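Long-range contact in 16S rRNA (guanine(1405)-N(7))-methyltransferase (Klebsiella pneumoniae, PDB 6PI9), which probably methylates the N7 position of guanine 1405 in 16S rRNA, using S-adenosyl-L-methionine, and so confers resistance to aminoglycosides: residues 172-186 with 199-213. Residues are numbered along the deposited sequence; the frame is centred on the assembly and turned at random.
With SAH (S-adenosyl-L-homocysteine), chain B.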
ATOM      1  N   ILE A 172      -3.055  19.865 -15.561  1.00 40.31           N
ATOM      2  CA  ILE A 172      -4.409  20.002 -15.004  1.00 45.20           C
ATOM      3  C   ILE A 172      -5.357  19.712 -16.135  1.00 48.17           C
ATOM      4  O   ILE A 172      -5.328  20.439 -17.164  1.00 43.22           O
ATOM      5  CB  ILE A 172      -4.607  21.399 -14.397  1.00 53.76           C
ATOM      6  CG1 ILE A 172      -3.950  21.422 -13.007  1.00 57.22           C
ATOM      7  CG2 ILE A 172      -6.089  21.733 -14.281  1.00 57.55           C
ATOM      8  CD1 ILE A 172      -4.166  22.715 -12.263  1.00 64.83           C
ATOM      9  N   PRO A 173      -6.092  18.589 -16.129  1.00 42.52           N
ATOM     10  CA  PRO A 173      -6.904  18.204 -17.294  1.00 42.56           C
ATOM     11  C   PRO A 173      -7.800  19.333 -17.735  1.00 47.59           C
ATOM     12  O   PRO A 173      -8.500  19.946 -16.908  1.00 48.21           O
ATOM     13  CB  PRO A 173      -7.724  17.020 -16.798  1.00 40.51           C
ATOM     14  CG  PRO A 173      -6.799  16.387 -15.696  1.00 43.05           C
ATOM     15  CD  PRO A 173      -6.101  17.555 -15.059  1.00 42.77           C
ATOM     16  N   ALA A 174      -7.783  19.599 -19.049  1.00 47.75           N
ATOM     17  CA  ALA A 174      -8.513  20.715 -19.637  1.00 45.66           C
ATOM     18  C   ALA A 174      -9.870  20.312 -20.217  1.00 48.55           C
ATOM     19  O   ALA A 174     -10.588  21.177 -20.738  1.00 50.04           O
ATOM     20  CB  ALA A 174      -7.656  21.379 -20.715  1.00 50.41           C
ATOM     21  N   GLU A 175     -10.254  19.041 -20.121  1.00 45.28           N
ATOM     22  CA  GLU A 175     -11.495  18.591 -20.728  1.00 51.43           C
ATOM     23  C   GLU A 175     -12.694  19.211 -20.018  1.00 57.18           C
ATOM     24  O   GLU A 175     -12.635  19.538 -18.822  1.00 59.47           O
ATOM     25  CB  GLU A 175     -11.591  17.065 -20.685  1.00 49.15           C
ATOM     26  CG  GLU A 175     -10.559  16.394 -21.600  1.00 51.58           C
ATOM     27  CD  GLU A 175      -9.247  16.071 -20.890  1.00 50.69           C
ATOM     28  OE1 GLU A 175      -8.445  15.299 -21.464  1.00 49.73           O
ATOM     29  OE2 GLU A 175      -9.028  16.574 -19.756  1.00 48.22           O
ATOM     30  N   GLU A 176     -13.774  19.393 -20.782  1.00 52.98           N
ATOM     31  CA  GLU A 176     -15.091  19.730 -20.257  1.00 56.05           C
ATOM     32  C   GLU A 176     -15.823  18.469 -19.850  1.00 56.36           C
ATOM     33  O   GLU A 176     -15.865  17.502 -20.614  1.00 56.96           O
ATOM     34  CB  GLU A 176     -15.941  20.410 -21.320  1.00 66.46           C
ATOM     35  CG  GLU A 176     -15.372  21.650 -21.826  1.00 76.61           C
ATOM     36  CD  GLU A 176     -16.363  22.788 -21.855  1.00 87.05           C
ATOM     37  OE1 GLU A 176     -15.964  23.881 -21.415  1.00 91.60           O
ATOM     38  OE2 GLU A 176     -17.504  22.617 -22.366  1.00 89.09           O
ATOM     39  N   ALA A 177     -16.483  18.505 -18.700  1.00 51.40           N
ATOM     40  CA  ALA A 177     -17.280  17.348 -18.331  1.00 50.40           C
ATOM     41  C   ALA A 177     -18.402  17.754 -17.384  1.00 51.40           C
ATOM     42  O   ALA A 177     -18.427  18.859 -16.840  1.00 52.04           O
ATOM     43  CB  ALA A 177     -16.413  16.260 -17.715  1.00 45.97           C
ATOM     44  N   ASP A 178     -19.361  16.847 -17.233  1.00 49.21           N
ATOM     45  CA  ASP A 178     -20.435  17.051 -16.270  1.00 48.65           C
ATOM     46  C   ASP A 178     -19.969  16.758 -14.858  1.00 45.49           C
ATOM     47  O   ASP A 178     -20.437  17.388 -13.895  1.00 45.81           O
ATOM     48  CB  ASP A 178     -21.609  16.174 -16.663  1.00 50.17           C
ATOM     49  CG  ASP A 178     -22.208  16.615 -17.993  1.00 56.90           C
ATOM     50  OD1 ASP A 178     -22.547  17.815 -18.065  1.00 59.55           O
ATOM     51  OD2 ASP A 178     -22.266  15.824 -18.964  1.00 55.96           O
ATOM     52  N   ALA A 179     -19.046  15.820 -14.709  1.00 42.62           N
ATOM     53  CA  ALA A 179     -18.587  15.452 -13.378  1.00 41.29           C
ATOM     54  C   ALA A 179     -17.174  14.946 -13.495  1.00 41.14           C
ATOM     55  O   ALA A 179     -16.807  14.412 -14.543  1.00 41.07           O
ATOM     56  CB  ALA A 179     -19.494  14.362 -12.769  1.00 43.71           C
ATOM     57  N   ALA A 180     -16.364  15.098 -12.414  1.00 35.92           N
ATOM     58  CA  ALA A 180     -15.057  14.476 -12.355  1.00 35.44           C
ATOM     59  C   ALA A 180     -14.924  13.691 -11.064  1.00 34.32           C
ATOM     60  O   ALA A 180     -15.448  14.099 -10.021  1.00 34.49           O
ATOM     61  CB  ALA A 180     -13.894  15.469 -12.403  1.00 36.50           C
ATOM     62  N   LEU A 181     -14.268  12.541 -11.181  1.00 29.41           N
ATOM     63  CA  LEU A 181     -14.070  11.620 -10.077  1.00 33.09           C
ATOM     64  C   LEU A 181     -12.617  11.751  -9.687  1.00 35.71           C
ATOM     65  O   LEU A 181     -11.749  11.734 -10.561  1.00 32.13           O
ATOM     66  CB  LEU A 181     -14.369  10.177 -10.495  1.00 34.40           C
ATOM     67  CG  LEU A 181     -15.672   9.972 -11.281  1.00 36.59           C
ATOM     68  CD1 LEU A 181     -15.854   8.494 -11.647  1.00 40.57           C
ATOM     69  CD2 LEU A 181     -16.908  10.442 -10.448  1.00 35.00           C
ATOM     70  N   LEU A 182     -12.369  11.966  -8.384  1.00 30.92           N
ATOM     71  CA  LEU A 182     -11.026  12.015  -7.802  1.00 27.79           C
ATOM     72  C   LEU A 182     -11.049  11.011  -6.668  1.00 28.94           C
ATOM     73  O   LEU A 182     -11.175  11.391  -5.477  1.00 27.39           O
ATOM     74  CB  LEU A 182     -10.694  13.419  -7.287  1.00 26.92           C
ATOM     75  CG  LEU A 182     -10.570  14.454  -8.434  1.00 29.70           C
ATOM     76  CD1 LEU A 182     -11.966  15.006  -8.747  1.00 36.30           C
ATOM     77  CD2 LEU A 182      -9.671  15.630  -7.975  1.00 32.90           C
ATOM     78  N   MET A 183     -10.968   9.722  -7.015  1.00 27.77           N
ATOM     79  CA  MET A 183     -11.247   8.670  -6.042  1.00 28.33           C
ATOM     80  C   MET A 183      -9.915   8.106  -5.539  1.00 31.58           C
ATOM     81  O   MET A 183      -9.076   7.672  -6.353  1.00 29.50           O
ATOM     82  CB  MET A 183     -12.137   7.612  -6.706  1.00 30.63           C
ATOM     83  CG  MET A 183     -13.535   8.178  -7.022  1.00 34.18           C
ATOM     84  SD  MET A 183     -14.420   7.115  -8.225  1.00 41.67           S
ATOM     85  CE  MET A 183     -14.404   5.535  -7.370  1.00 42.39           C
ATOM     86  N   LYS A 184      -9.726   8.124  -4.205  1.00 28.04           N
ATOM     87  CA  LYS A 184      -8.516   7.611  -3.553  1.00 28.27           C
ATOM     88  C   LYS A 184      -7.270   8.208  -4.176  1.00 28.45           C
ATOM     89  O   LYS A 184      -6.255   7.522  -4.426  1.00 33.03           O
ATOM     90  CB  LYS A 184      -8.499   6.085  -3.638  1.00 28.41           C
ATOM     91  CG  LYS A 184      -9.661   5.507  -2.803  1.00 27.36           C
ATOM     92  CD  LYS A 184      -9.745   3.944  -3.080  1.00 34.99           C
ATOM     93  CE  LYS A 184     -10.884   3.292  -2.233  1.00 37.71           C
ATOM     94  NZ  LYS A 184     -11.057   1.849  -2.730  1.00 40.18           N
ATOM     95  N   LEU A 185      -7.355   9.478  -4.456  1.00 26.53           N
ATOM     96  CA  LEU A 185      -6.334  10.167  -5.231  1.00 28.35           C
ATOM     97  C   LEU A 185      -5.680  11.315  -4.482  1.00 27.83           C
ATOM     98  O   LEU A 185      -4.469  11.473  -4.549  1.00 28.41           O
ATOM     99  CB  LEU A 185      -6.982  10.725  -6.515  1.00 30.79           C
ATOM    100  CG  LEU A 185      -6.114  11.767  -7.237  1.00 33.36           C
ATOM    101  CD1 LEU A 185      -4.817  11.120  -7.735  1.00 33.74           C
ATOM    102  CD2 LEU A 185      -6.912  12.299  -8.432  1.00 35.03           C
ATOM    103  N   LEU A 186      -6.450  12.153  -3.780  1.00 26.76           N
ATOM    104  CA  LEU A 186      -5.836  13.381  -3.271  1.00 26.08           C
ATOM    105  C   LEU A 186      -4.690  13.116  -2.290  1.00 26.68           C
ATOM    106  O   LEU A 186      -3.710  13.884  -2.332  1.00 29.45           O
ATOM    107  CB  LEU A 186      -6.914  14.282  -2.621  1.00 27.05           C
ATOM    108  CG  LEU A 186      -7.926  14.869  -3.625  1.00 26.84           C
ATOM    109  CD1 LEU A 186      -8.815  15.974  -2.946  1.00 29.67           C
ATOM    110  CD2 LEU A 186      -7.245  15.429  -4.882  1.00 28.83           C
ATOM    111  N   GLU A 199      -4.893  22.867  -5.974  1.00 35.05           N
ATOM    112  CA  GLU A 199      -4.743  23.491  -7.290  1.00 40.16           C
ATOM    113  C   GLU A 199      -5.567  22.725  -8.327  1.00 42.88           C
ATOM    114  O   GLU A 199      -6.223  23.324  -9.183  1.00 41.80           O
ATOM    115  CB  GLU A 199      -3.269  23.508  -7.657  1.00 42.78           C
ATOM    116  CG  GLU A 199      -2.962  24.161  -8.939  1.00 55.71           C
ATOM    117  CD  GLU A 199      -1.459  24.298  -9.139  1.00 69.75           C
ATOM    118  OE1 GLU A 199      -1.092  25.088 -10.051  1.00 77.58           O
ATOM    119  OE2 GLU A 199      -0.656  23.617  -8.392  1.00 64.32           O
ATOM    120  N   LEU A 200      -5.567  21.397  -8.227  1.00 36.09           N
ATOM    121  CA  LEU A 200      -6.361  20.568  -9.118  1.00 39.25           C
ATOM    122  C   LEU A 200      -7.855  20.809  -8.924  1.00 39.89           C
ATOM    123  O   LEU A 200      -8.586  21.021  -9.895  1.00 38.76           O
ATOM    124  CB  LEU A 200      -6.016  19.100  -8.890  1.00 36.95           C
ATOM    125  CG  LEU A 200      -6.797  18.049  -9.681  1.00 35.70           C
ATOM    126  CD1 LEU A 200      -6.572  18.292 -11.177  1.00 37.60           C
ATOM    127  CD2 LEU A 200      -6.290  16.603  -9.300  1.00 34.68           C
ATOM    128  N   LEU A 201      -8.337  20.759  -7.672  1.00 36.21           N
ATOM    129  CA  LEU A 201      -9.769  20.974  -7.434  1.00 34.59           C
ATOM    130  C   LEU A 201     -10.234  22.328  -7.959  1.00 43.33           C
ATOM    131  O   LEU A 201     -11.325  22.439  -8.543  1.00 44.74           O
ATOM    132  CB  LEU A 201     -10.052  20.862  -5.926  1.00 32.14           C
ATOM    133  CG  LEU A 201      -9.882  19.499  -5.259  1.00 32.74           C
ATOM    134  CD1 LEU A 201      -9.802  19.697  -3.761  1.00 32.01           C
ATOM    135  CD2 LEU A 201     -11.038  18.520  -5.557  1.00 33.64           C
ATOM    136  N   ALA A 202      -9.437  23.382  -7.755  1.00 41.14           N
ATOM    137  CA  ALA A 202      -9.872  24.722  -8.154  1.00 45.04           C
ATOM    138  C   ALA A 202      -9.903  24.928  -9.670  1.00 44.28           C
ATOM    139  O   ALA A 202     -10.532  25.888 -10.138  1.00 49.25           O
ATOM    140  CB  ALA A 202      -8.963  25.784  -7.528  1.00 46.57           C
ATOM    141  N   SER A 203      -9.240  24.075 -10.446  1.00 42.83           N
ATOM    142  CA  SER A 203      -9.075  24.316 -11.877  1.00 46.69           C
ATOM    143  C   SER A 203      -9.846  23.362 -12.785  1.00 44.23           C
ATOM    144  O   SER A 203      -9.971  23.654 -13.995  1.00 43.47           O
ATOM    145  CB  SER A 203      -7.586  24.241 -12.263  1.00 58.30           C
ATOM    146  OG  SER A 203      -6.820  25.252 -11.625  1.00 65.26           O
ATOM    147  N   LEU A 204     -10.335  22.230 -12.262  1.00 40.78           N
ATOM    148  CA  LEU A 204     -11.109  21.302 -13.082  1.00 42.73           C
ATOM    149  C   LEU A 204     -12.346  21.977 -13.674  1.00 49.26           C
ATOM    150  O   LEU A 204     -13.021  22.777 -13.017  1.00 52.15           O
ATOM    151  CB  LEU A 204     -11.508  20.084 -12.244  1.00 42.63           C
ATOM    152  CG  LEU A 204     -10.347  19.126 -12.020  1.00 40.99           C
ATOM    153  CD1 LEU A 204     -10.732  18.065 -10.977  1.00 35.30           C
ATOM    154  CD2 LEU A 204      -9.844  18.476 -13.339  1.00 43.00           C
ATOM    155  N   ARG A 205     -12.632  21.669 -14.934  1.00 45.82           N
ATOM    156  CA  ARG A 205     -13.751  22.319 -15.622  1.00 57.27           C
ATOM    157  C   ARG A 205     -14.989  21.435 -15.580  1.00 61.05           C
ATOM    158  O   ARG A 205     -15.588  21.160 -16.616  1.00 69.99           O
ATOM    159  CB  ARG A 205     -13.358  22.648 -17.058  1.00 64.06           C
ATOM    160  CG  ARG A 205     -12.237  23.666 -17.195  1.00 69.93           C
ATOM    161  CD  ARG A 205     -11.696  23.655 -18.618  1.00 77.04           C
ATOM    162  NE  ARG A 205     -10.736  24.731 -18.862  1.00 83.49           N
ATOM    163  CZ  ARG A 205     -10.026  24.866 -19.985  1.00 86.86           C
ATOM    164  NH1 ARG A 205     -10.159  23.986 -20.972  1.00 83.90           N
ATOM    165  NH2 ARG A 205      -9.186  25.890 -20.128  1.00 90.82           N
ATOM    166  N   ALA A 206     -15.353  20.934 -14.395  1.00 51.35           N
ATOM    167  CA  ALA A 206     -16.569  20.146 -14.216  1.00 47.49           C
ATOM    168  C   ALA A 206     -17.309  20.721 -13.009  1.00 49.71           C
ATOM    169  O   ALA A 206     -16.674  21.018 -11.972  1.00 51.95           O
ATOM    170  CB  ALA A 206     -16.281  18.653 -14.002  1.00 45.87           C
ATOM    171  N   PRO A 207     -18.629  20.875 -13.093  1.00 48.91           N
ATOM    172  CA  PRO A 207     -19.357  21.485 -11.975  1.00 48.66           C
ATOM    173  C   PRO A 207     -19.575  20.562 -10.793  1.00 52.62           C
ATOM    174  O   PRO A 207     -19.929  21.061  -9.709  1.00 51.56           O
ATOM    175  CB  PRO A 207     -20.695  21.870 -12.609  1.00 54.65           C
ATOM    176  CG  PRO A 207     -20.871  20.903 -13.713  1.00 54.59           C
ATOM    177  CD  PRO A 207     -19.500  20.661 -14.265  1.00 51.84           C
ATOM    178  N   ARG A 208     -19.422  19.241 -10.955  1.00 43.94           N
ATOM    179  CA  ARG A 208     -19.651  18.315  -9.848  1.00 46.26           C
ATOM    180  C   ARG A 208     -18.425  17.442  -9.744  1.00 44.09           C
ATOM    181  O   ARG A 208     -17.897  17.017 -10.769  1.00 41.76           O
ATOM    182  CB  ARG A 208     -20.898  17.449 -10.059  1.00 43.97           C
ATOM    183  CG  ARG A 208     -22.199  18.223  -9.772  1.00 50.88           C
ATOM    184  CD  ARG A 208     -23.410  17.630 -10.444  1.00 56.26           C
ATOM    185  NE  ARG A 208     -24.682  17.875  -9.728  1.00 69.73           N
ATOM    186  CZ  ARG A 208     -25.184  19.076  -9.430  1.00 77.15           C
ATOM    187  NH1 ARG A 208     -24.504  20.191  -9.725  1.00 78.38           N
ATOM    188  NH2 ARG A 208     -26.366  19.168  -8.812  1.00 79.35           N
ATOM    189  N   LEU A 209     -17.972  17.175  -8.514  1.00 38.12           N
ATOM    190  CA  LEU A 209     -16.791  16.366  -8.258  1.00 36.43           C
ATOM    191  C   LEU A 209     -17.172  15.293  -7.253  1.00 35.99           C
ATOM    192  O   LEU A 209     -17.952  15.553  -6.332  1.00 39.28           O
ATOM    193  CB  LEU A 209     -15.628  17.182  -7.666  1.00 36.09           C
ATOM    194  CG  LEU A 209     -15.296  18.468  -8.416  1.00 42.80           C
ATOM    195  CD1 LEU A 209     -14.157  19.132  -7.683  1.00 43.92           C
ATOM    196  CD2 LEU A 209     -14.884  18.213  -9.891  1.00 46.07           C
ATOM    197  N   VAL A 210     -16.628  14.095  -7.429  1.00 32.50           N
ATOM    198  CA  VAL A 210     -16.734  13.022  -6.432  1.00 30.46           C
ATOM    199  C   VAL A 210     -15.343  12.794  -5.916  1.00 29.24           C
ATOM    200  O   VAL A 210     -14.463  12.400  -6.686  1.00 30.59           O
ATOM    201  CB  VAL A 210     -17.300  11.728  -7.041  1.00 31.73           C
ATOM    202  CG1 VAL A 210     -17.357  10.612  -5.964  1.00 36.02           C
ATOM    203  CG2 VAL A 210     -18.683  12.011  -7.631  1.00 37.74           C
ATOM    204  N   VAL A 211     -15.114  13.048  -4.628  1.00 27.27           N
ATOM    205  CA  VAL A 211     -13.762  12.981  -4.054  1.00 24.57           C
ATOM    206  C   VAL A 211     -13.797  11.941  -2.957  1.00 28.88           C
ATOM    207  O   VAL A 211     -14.693  11.988  -2.107  1.00 29.79           O
ATOM    208  CB  VAL A 211     -13.329  14.342  -3.465  1.00 29.98           C
ATOM    209  CG1 VAL A 211     -11.939  14.239  -2.751  1.00 28.42           C
ATOM    210  CG2 VAL A 211     -13.383  15.472  -4.546  1.00 36.20           C
ATOM    211  N   THR A 212     -12.906  10.949  -3.004  1.00 28.17           N
ATOM    212  CA  THR A 212     -12.990   9.910  -1.990  1.00 25.81           C
ATOM    213  C   THR A 212     -11.647   9.630  -1.336  1.00 27.77           C
ATOM    214  O   THR A 212     -10.572   9.875  -1.895  1.00 27.73           O
ATOM    215  CB  THR A 212     -13.530   8.587  -2.521  1.00 28.71           C
ATOM    216  OG1 THR A 212     -12.479   7.925  -3.236  1.00 29.47           O
ATOM    217  CG2 THR A 212     -14.735   8.837  -3.413  1.00 26.89           C
ATOM    218  N   PHE A 213     -11.731   9.020  -0.142  1.00 26.16           N
ATOM    219  CA  PHE A 213     -10.513   8.701   0.610  1.00 27.25           C
ATOM    220  C   PHE A 213     -10.632   7.287   1.162  1.00 29.21           C
ATOM    221  O   PHE A 213     -11.719   6.862   1.533  1.00 30.15           O
ATOM    222  CB  PHE A 213     -10.337   9.655   1.825  1.00 27.69           C
ATOM    223  CG  PHE A 213     -10.202  11.095   1.426  1.00 26.56           C
ATOM    224  CD1 PHE A 213      -8.937  11.636   1.197  1.00 24.63           C
ATOM    225  CD2 PHE A 213     -11.340  11.909   1.270  1.00 28.02           C
ATOM    226  CE1 PHE A 213      -8.805  12.997   0.813  1.00 29.13           C
ATOM    227  CE2 PHE A 213     -11.228  13.267   0.873  1.00 25.65           C
ATOM    228  CZ  PHE A 213      -9.941  13.819   0.648  1.00 27.97           C
TER
HETATM  229  N   SAH B 301      -9.298   6.194  -8.781  1.00 31.10           N
HETATM  230  CA  SAH B 301      -9.055   4.743  -8.933  1.00 37.56           C
HETATM  231  CB  SAH B 301      -7.611   4.402  -8.609  1.00 32.30           C
HETATM  232  CG  SAH B 301      -7.056   4.884  -7.237  1.00 33.14           C
HETATM  233  SD  SAH B 301      -5.397   4.134  -6.897  1.00 39.99           S
HETATM  234  C   SAH B 301      -9.995   3.931  -8.022  1.00 42.37           C
HETATM  235  O   SAH B 301     -10.438   4.510  -7.008  1.00 39.26           O
HETATM  236  OXT SAH B 301     -10.269   2.736  -8.251  1.00 39.30           O
HETATM  237  C5' SAH B 301      -4.357   5.613  -7.264  1.00 39.29           C
HETATM  238  C4' SAH B 301      -4.093   5.822  -8.785  1.00 38.86           C
HETATM  239  O4' SAH B 301      -3.461   7.104  -8.994  1.00 37.65           O
HETATM  240  C3' SAH B 301      -3.225   4.765  -9.526  1.00 40.94           C
HETATM  241  O3' SAH B 301      -3.945   4.219 -10.650  1.00 41.88           O
HETATM  242  C2' SAH B 301      -2.001   5.532 -10.023  1.00 38.14           C
HETATM  243  O2' SAH B 301      -1.621   5.049 -11.313  1.00 39.56           O
HETATM  244  C1' SAH B 301      -2.587   6.948 -10.126  1.00 34.99           C
HETATM  245  N9  SAH B 301      -1.613   8.012  -9.970  1.00 32.75           N
HETATM  246  C8  SAH B 301      -0.724   8.177  -8.939  1.00 35.06           C
HETATM  247  N7  SAH B 301      -0.089   9.373  -9.124  1.00 34.29           N
HETATM  248  C5  SAH B 301      -0.541   9.913 -10.300  1.00 32.95           C
HETATM  249  C6  SAH B 301      -0.230  11.051 -11.009  1.00 34.53           C
HETATM  250  N6  SAH B 301       0.725  11.879 -10.641  1.00 31.44           N
HETATM  251  N1  SAH B 301      -0.968  11.335 -12.147  1.00 30.01           N
HETATM  252  C2  SAH B 301      -1.904  10.475 -12.615  1.00 30.24           C
HETATM  253  N3  SAH B 301      -2.221   9.327 -11.939  1.00 33.28           N
HETATM  254  C4  SAH B 301      -1.521   9.087 -10.794  1.00 30.83           C
HETATM  255  O   HOH W   1     -11.238  19.746 -16.580  1.00 45.97           O
HETATM  256  O   HOH W   2      -8.647  23.219 -16.743  1.00 70.92           O
HETATM  257  O   HOH W   3     -17.767  21.775 -17.671  1.00 70.37           O
HETATM  258  O   HOH W   4      -9.267  11.673  -3.592  1.00 26.82           O
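With CG set anti to its carbonyl carbon (chi1 -67°), Leu-182 sets CD2 against helix 196-203 and CD1 beside Leu-204, while Leu-200, its CG anti to the backbone N (chi1 177°), reaches back. They meet tip to tip, Leu-182 CD2 lying 3.8 Å from Leu-200 CD2. This is a right-handed beta-alpha-beta crossover of the Rossmann-like methyltransferase fold: strand 179-183 leads through helices 186-192 and 196-203 into the neighbouring parallel strand 208-214. Leu-204 CD1 closes on Leu-182 CD1, again tip to tip, and Leu-186 CD1 packs 3.6 Å from Val-211 CG1 farther along. On the other sheet face, Leu-181 and Val-210 lie side by side. The strands are stitched by alternating backbone bonds, the straightest running from Leu-182 N to Val-210 O (2.7 Å, 177° at the hydrogen).

Just beyond Met-183, Lys-184 N meets both Thr-212 O and, at 2.9 Å, Thr-212 OG1, each bond bent. Glu-252 also binds that hydroxyl, and Glu-95 pairs with the lysine's ammonium. A water joins Leu-182 O, Thr-212 O and Leu-186 N, tying the start of helix 186-192 to both strands. Here the turn borders the cofactor pocket: Met-183 O accepts a hydrogen bond from the S-adenosyl-L-homocysteine amino N at 2.9 Å.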